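Local coordinates for colicin-m immunity protein (Escherichia coli, PDB 2XGL) that protects cells that carry the colicin M plasmid against colicin M, seen here as its periplasmic domain, at residues N23-R28 against P44-E49; E49-S54 against L64-K69. One frame throughout, in Å; residues are numbered along the deposited sequence.

How the interactions relate
From the N terminus, helix 14-29 comes first and supplies residues 23-28. The chain then runs through helix 33-39 and returns as residues 44-49, so interaction 1 closes a loop of 15 residues, about half of them helical. Interaction 2 opens where interaction 1 ends, since Glu49 belongs to both. It closes the next loop, of nine residues without helix or strand, between 49-54 and 64-69. The two contacts are therefore in series, neither nested nor crossed. Interaction 1 ties the helix to edge strand 45-48, and interaction 2 ties the chain leaving that strand to strand 64-71. Thr47 O and Lys69 N, 3.0 Å apart, probably bond between these neighbouring strands.

Interaction 1 (N23-R28 against P44-E49); sequences NDYLQR and PKITWE. With CD (cadmium ion), chain F.
Tyr25 and Leu26, on adjacent positions of helix 14-29, meet Pro44 and Ile46 in an apolar contact with no hydrogen bond across it. Tyr25 points at residues 44-49. The first torsion (chi1 168°) sets CG opposite the backbone N and swings the ring out toward the proline. The tyrosine and the proline come head-on. Pro44 CG sits at the edge of the ring, near its plane, 3.7 Å from Tyr25 OH. The same carbon is 4.0 Å from Tyr25 CE2. Ile46 reaches the ring with its CD1 tip, which is 3.9 Å from Tyr25 CD2 and comes in obliquely. Tyr25 and Ile46 overlap while heading opposite ways.

Leu26 leaves the helix less directly, but its end bends nearer. Leu26 CD2 is 3.8 Å from Pro44 CD and 4.3 Å from Ile46 CD1. This methyl therefore bridges the proline and the isoleucine. The other branch of Ile46 serves its own strand, with CG2 lying 3.9 Å above one face of the Trp48 ring, toward its rim.

One turn of the helix is braced separately. Arg28 NH1 donates to Asp24 OD2 in a salt bridge of 3.0 Å. The carboxylate offers its syn lone pair close to the guanidinium plane. Tyr92 OH also bonds Asp24 OD2, and Val90 O bonds Arg28 NH1, so strand 89-92 holds this pair.

The Tyr25 ring also meets Phe68 and Tyr79 edge-to-face, which joins it to the two central strands. Leu39 of helix 33-39 touches both Tyr25 and Pro44. The contact thus packs helix 14-29 against edge strand 45-48 of the antiparallel sheet and the residue just before it.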
loop_
_atom_site.group_PDB
_atom_site.type_symbol
_atom_site.label_atom_id
_atom_site.label_comp_id
_atom_site.label_asym_id
_atom_site.label_seq_id
_atom_site.Cartn_x
_atom_site.Cartn_y
_atom_site.Cartn_z
ATOM N N ASN A 23 -4.176 5.097 3.640
ATOM C CA ASN A 23 -5.489 5.081 4.285
ATOM C C ASN A 23 -5.919 3.657 4.593
ATOM O O ASN A 23 -6.414 3.386 5.679
ATOM C CB ASN A 23 -6.548 5.798 3.432
ATOM C CG ASN A 23 -7.965 5.601 3.971
ATOM O OD1 ASN A 23 -8.619 4.575 3.710
ATOM N ND2 ASN A 23 -8.444 6.585 4.737
ATOM N N ASP A 24 -5.690 2.745 3.650
ATOM C CA ASP A 24 -6.101 1.354 3.807
ATOM C C ASP A 24 -5.304 0.637 4.892
ATOM O O ASP A 24 -5.884 -0.005 5.768
ATOM C CB ASP A 24 -5.930 0.614 2.497
ATOM C CG ASP A 24 -6.364 -0.817 2.592
ATOM O OD1 ASP A 24 -7.562 -1.081 2.393
ATOM O OD2 ASP A 24 -5.508 -1.678 2.876
ATOM N N TYR A 25 -3.977 0.747 4.830
ATOM C CA TYR A 25 -3.105 0.109 5.814
ATOM C C TYR A 25 -3.373 0.594 7.243
ATOM O O TYR A 25 -3.443 -0.210 8.164
ATOM C CB TYR A 25 -1.635 0.338 5.445
ATOM C CG TYR A 25 -0.653 -0.020 6.531
ATOM C CD1 TYR A 25 -0.292 -1.332 6.761
ATOM C CD2 TYR A 25 -0.061 0.967 7.304
ATOM C CE1 TYR A 25 0.627 -1.657 7.742
ATOM C CE2 TYR A 25 0.846 0.654 8.287
ATOM C CZ TYR A 25 1.183 -0.653 8.506
ATOM O OH TYR A 25 2.087 -0.939 9.506
ATOM N N LEU A 26 -3.514 1.904 7.424
ATOM C CA LEU A 26 -3.785 2.462 8.751
ATOM C C LEU A 26 -5.134 1.998 9.300
ATOM O O LEU A 26 -5.319 1.877 10.506
ATOM C CB LEU A 26 -3.743 3.990 8.722
ATOM C CG LEU A 26 -2.352 4.611 8.653
ATOM C CD1 LEU A 26 -2.490 6.104 8.655
ATOM C CD2 LEU A 26 -1.460 4.138 9.785
ATOM N N GLN A 27 -6.078 1.762 8.398
ATOM C CA GLN A 27 -7.398 1.279 8.772
ATOM C C GLN A 27 -7.313 -0.149 9.277
ATOM O O GLN A 27 -7.914 -0.503 10.274
ATOM C CB GLN A 27 -8.328 1.323 7.562
ATOM C CG GLN A 27 -9.793 1.380 7.909
ATOM C CD GLN A 27 -10.166 2.679 8.594
ATOM O OE1 GLN A 27 -10.795 2.679 9.658
ATOM N NE2 GLN A 27 -9.754 3.797 8.000
ATOM N N ARG A 28 -6.557 -0.975 8.575
ATOM C CA ARG A 28 -6.504 -2.385 8.884
ATOM C C ARG A 28 -5.532 -2.669 10.018
ATOM O O ARG A 28 -5.683 -3.646 10.743
ATOM C CB ARG A 28 -6.172 -3.173 7.616
ATOM C CG ARG A 28 -7.329 -3.111 6.618
ATOM C CD ARG A 28 -6.912 -3.447 5.199
ATOM N NE ARG A 28 -6.819 -4.880 4.971
ATOM C CZ ARG A 28 -6.400 -5.420 3.837
ATOM N NH1 ARG A 28 -6.033 -4.643 2.825
ATOM N NH2 ARG A 28 -6.334 -6.741 3.716
ATOM N N PRO A 44 1.766 3.804 13.009
ATOM C CA PRO A 44 3.185 3.977 12.748
ATOM C C PRO A 44 3.439 5.200 11.883
ATOM O O PRO A 44 2.515 5.704 11.261
ATOM C CB PRO A 44 3.564 2.702 11.968
ATOM C CG PRO A 44 2.310 1.910 11.801
ATOM C CD PRO A 44 1.166 2.794 12.128
ATOM N N LYS A 45 4.684 5.668 11.866
ATOM C CA LYS A 45 5.129 6.628 10.862
ATOM C C LYS A 45 5.493 5.883 9.570
ATOM O O LYS A 45 6.124 4.818 9.610
ATOM C CB LYS A 45 6.334 7.417 11.356
ATOM C CG LYS A 45 6.950 8.314 10.283
ATOM C CD LYS A 45 8.276 8.904 10.725
ATOM C CE LYS A 45 8.899 9.770 9.624
ATOM N NZ LYS A 45 7.968 10.840 9.142
ATOM N N ILE A 46 5.112 6.453 8.432
ATOM C CA ILE A 46 5.269 5.780 7.149
ATOM C C ILE A 46 6.225 6.538 6.240
ATOM O O ILE A 46 6.123 7.748 6.121
ATOM C CB ILE A 46 3.905 5.595 6.480
ATOM C CG1 ILE A 46 3.033 4.708 7.373
ATOM C CG2 ILE A 46 4.053 4.991 5.106
ATOM C CD1 ILE A 46 1.706 4.417 6.819
ATOM N N THR A 47 7.186 5.831 5.646
ATOM C CA THR A 47 8.061 6.433 4.646
ATOM C C THR A 47 8.036 5.590 3.377
ATOM O O THR A 47 8.197 4.386 3.430
ATOM C CB THR A 47 9.514 6.672 5.170
ATOM O OG1 THR A 47 10.292 5.471 5.089
ATOM C CG2 THR A 47 9.502 7.176 6.616
ATOM N N TRP A 48 7.814 6.251 2.243
ATOM C CA TRP A 48 7.583 5.594 0.963
ATOM C C TRP A 48 8.870 5.308 0.215
ATOM O O TRP A 48 9.879 5.984 0.413
ATOM C CB TRP A 48 6.711 6.485 0.076
ATOM C CG TRP A 48 5.430 6.900 0.711
ATOM C CD1 TRP A 48 5.124 8.127 1.204
ATOM C CD2 TRP A 48 4.280 6.080 0.932
ATOM N NE1 TRP A 48 3.846 8.132 1.708
ATOM C CE2 TRP A 48 3.307 6.888 1.555
ATOM C CE3 TRP A 48 3.975 4.744 0.656
ATOM C CZ2 TRP A 48 2.061 6.406 1.914
ATOM C CZ3 TRP A 48 2.728 4.266 1.005
ATOM C CH2 TRP A 48 1.785 5.093 1.627
ATOM N N GLU A 49 8.811 4.302 -0.656
ATOM C CA GLU A 49 9.892 3.967 -1.579
ATOM C C GLU A 49 9.403 4.253 -2.994
ATOM O O GLU A 49 8.242 4.593 -3.207
ATOM C CB GLU A 49 10.246 2.489 -1.465
ATOM C CG GLU A 49 10.636 2.010 -0.065
ATOM C CD GLU A 49 12.123 1.991 0.173
ATOM O OE1 GLU A 49 12.889 2.331 -0.757
ATOM O OE2 GLU A 49 12.527 1.625 1.299
HETATM CD CD CD F . 13.091 -0.751 1.582
#

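Interaction 2 (E49-S54 against L64-K69); sequences EKIERS and LLVPFK. With CD (cadmium ion), chain F.
A cadmium site lies at one end of this contact, where the chain leaves strand 45-48 and runs on beside strand 64-71. Glu49 OE2 binds the cadmium ion at 2.5 Å, and Met78 of strand 76-84 completes the protein part of the site. Glu49 CG lies opposite its carbonyl carbon (chi1 -56°) and the chain bends at chi2, which takes it across Pro67, with Glu49 CB 3.8 Å from Pro67 CB. Lys69 comes across it and brings CE to 3.5 Å from Glu49 OE2. Its NZ stays 4.4 Å from that oxygen, so the opposite charges are near without a salt bridge.

One backbone hydrogen bond joins the segments, from Glu49 N to Pro67 O, at 3.1 Å. Beyond it the segments meet through side chains and backbone oxygens. Ile51 runs next to Val66 in the same sense, with Ile51 CD1 4.1 Å from Val66 CG2. The other branch of Ile51, CG2, lies against Leu65 O.

At the far end Arg53 passes across Leu64 at a slant. Leu64 CD2 lies over one face of the guanidinium, toward its rim and 3.5 Å from Arg53 NH1. The guanidinium is also held from outside the two segments: Arg53 NH2 forms a salt bridge with Asp14 and a hydrogen bond to Val12 O. Leu64 also touches Cys9 and Cys85, the two halves of the disulfide.

The two segments run in nearly opposite directions, 168° apart. After the Glu49 to Pro67 bond, the antiparallel pairing of edge strand 45-48 gives way to an irregular chain that still runs beside strand 64-71 in this YebF/Cmi-family domain.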
loop_
_atom_site.group_PDB
_atom_site.type_symbol
_atom_site.label_atom_id
_atom_site.label_comp_id
_atom_site.label_asym_id
_atom_site.label_seq_id
_atom_site.Cartn_x
_atom_site.Cartn_y
_atom_site.Cartn_z
ATOM N N GLU A 49 8.811 4.302 -0.656
ATOM C CA GLU A 49 9.892 3.967 -1.579
ATOM C C GLU A 49 9.403 4.253 -2.994
ATOM O O GLU A 49 8.242 4.593 -3.207
ATOM C CB GLU A 49 10.246 2.489 -1.465
ATOM C CG GLU A 49 10.636 2.010 -0.065
ATOM C CD GLU A 49 12.123 1.991 0.173
ATOM O OE1 GLU A 49 12.889 2.331 -0.757
ATOM O OE2 GLU A 49 12.527 1.625 1.299
ATOM N N LYS A 50 10.297 4.101 -3.962
ATOM C CA LYS A 50 9.961 4.319 -5.360
ATOM C C LYS A 50 8.990 3.239 -5.826
ATOM O O LYS A 50 9.253 2.050 -5.645
ATOM C CB LYS A 50 11.230 4.298 -6.221
ATOM C CG LYS A 50 10.990 4.582 -7.702
ATOM C CD LYS A 50 12.286 4.759 -8.491
ATOM C CE LYS A 50 11.989 4.996 -9.977
ATOM N NZ LYS A 50 13.210 5.191 -10.806
ATOM N N ILE A 51 7.862 3.663 -6.402
ATOM C CA ILE A 51 6.922 2.759 -7.065
ATOM C C ILE A 51 7.437 2.468 -8.468
ATOM O O ILE A 51 7.523 3.376 -9.281
ATOM C CB ILE A 51 5.527 3.391 -7.200
ATOM C CG1 ILE A 51 4.964 3.795 -5.840
ATOM C CG2 ILE A 51 4.565 2.431 -7.882
ATOM C CD1 ILE A 51 3.620 4.468 -5.949
ATOM N N GLU A 52 7.799 1.213 -8.738
ATOM C CA GLU A 52 8.275 0.785 -10.059
ATOM C C GLU A 52 7.106 0.350 -10.946
ATOM O O GLU A 52 6.321 -0.515 -10.567
ATOM C CB GLU A 52 9.279 -0.375 -9.936
ATOM C CG GLU A 52 10.660 0.013 -9.357
ATOM C CD GLU A 52 11.742 -1.075 -9.533
ATOM O OE1 GLU A 52 11.735 -1.801 -10.556
ATOM O OE2 GLU A 52 12.621 -1.191 -8.650
ATOM N N ARG A 53 6.986 0.955 -12.125
ATOM C CA ARG A 53 5.971 0.542 -13.106
ATOM C C ARG A 53 6.601 -0.138 -14.310
ATOM O O ARG A 53 7.751 0.109 -14.653
ATOM C CB ARG A 53 5.135 1.735 -13.569
ATOM C CG ARG A 53 4.341 2.351 -12.459
ATOM C CD ARG A 53 3.431 3.433 -12.964
ATOM N NE ARG A 53 3.008 4.306 -11.867
ATOM C CZ ARG A 53 1.747 4.600 -11.562
ATOM N NH1 ARG A 53 0.719 4.126 -12.284
ATOM N NH2 ARG A 53 1.508 5.403 -10.536
ATOM N N SER A 54 5.824 -0.994 -14.957
ATOM C CA SER A 54 6.297 -1.714 -16.126
ATOM C C SER A 54 6.543 -0.754 -17.281
ATOM O O SER A 54 5.810 0.216 -17.476
ATOM C CB SER A 54 5.290 -2.778 -16.549
ATOM O OG SER A 54 5.786 -3.510 -17.659
ATOM N N LEU A 64 -0.518 -2.173 -8.850
ATOM C CA LEU A 64 0.633 -1.319 -8.541
ATOM C C LEU A 64 1.278 -1.742 -7.219
ATOM O O LEU A 64 0.603 -1.865 -6.214
ATOM C CB LEU A 64 0.228 0.134 -8.365
ATOM C CG LEU A 64 0.018 1.039 -9.555
ATOM C CD1 LEU A 64 -0.481 2.369 -9.032
ATOM C CD2 LEU A 64 1.298 1.215 -10.345
ATOM N N LEU A 65 2.590 -1.918 -7.219
ATOM C CA LEU A 65 3.309 -2.303 -6.027
ATOM C C LEU A 65 3.729 -1.016 -5.334
ATOM O O LEU A 65 4.397 -0.165 -5.923
ATOM C CB LEU A 65 4.513 -3.177 -6.389
ATOM C CG LEU A 65 5.302 -3.794 -5.235
ATOM C CD1 LEU A 65 4.429 -4.796 -4.486
ATOM C CD2 LEU A 65 6.600 -4.475 -5.712
ATOM N N VAL A 66 3.288 -0.856 -4.092
ATOM C CA VAL A 66 3.546 0.350 -3.320
ATOM C C VAL A 66 4.291 -0.033 -2.060
ATOM O O VAL A 66 3.658 -0.441 -1.098
ATOM C CB VAL A 66 2.231 1.049 -2.960
ATOM C CG1 VAL A 66 2.491 2.276 -2.087
ATOM C CG2 VAL A 66 1.474 1.428 -4.255
ATOM N N PRO A 67 5.637 0.075 -2.071
ATOM C CA PRO A 67 6.488 -0.253 -0.929
ATOM C C PRO A 67 6.630 0.870 0.112
ATOM O O PRO A 67 6.732 2.049 -0.235
ATOM C CB PRO A 67 7.859 -0.517 -1.569
ATOM C CG PRO A 67 7.742 -0.170 -2.995
ATOM C CD PRO A 67 6.449 0.506 -3.220
ATOM N N PHE A 68 6.672 0.485 1.386
ATOM C CA PHE A 68 6.847 1.448 2.473
ATOM C C PHE A 68 7.369 0.808 3.746
ATOM O O PHE A 68 7.165 -0.382 3.988
ATOM C CB PHE A 68 5.530 2.166 2.773
ATOM C CG PHE A 68 4.418 1.261 3.200
ATOM C CD1 PHE A 68 4.128 1.086 4.539
ATOM C CD2 PHE A 68 3.638 0.604 2.264
ATOM C CE1 PHE A 68 3.086 0.264 4.951
ATOM C CE2 PHE A 68 2.586 -0.228 2.670
ATOM C CZ PHE A 68 2.317 -0.390 4.023
ATOM N N LYS A 69 8.063 1.605 4.551
ATOM C CA LYS A 69 8.414 1.201 5.900
ATOM C C LYS A 69 7.384 1.787 6.841
ATOM O O LYS A 69 6.916 2.900 6.634
ATOM C CB LYS A 69 9.780 1.736 6.303
ATOM C CG LYS A 69 10.945 1.334 5.420
ATOM C CD LYS A 69 12.197 2.123 5.847
ATOM C CE LYS A 69 13.188 2.291 4.710
ATOM N NZ LYS A 69 14.179 3.357 5.012
HETATM CD CD CD F . 13.091 -0.751 1.582
#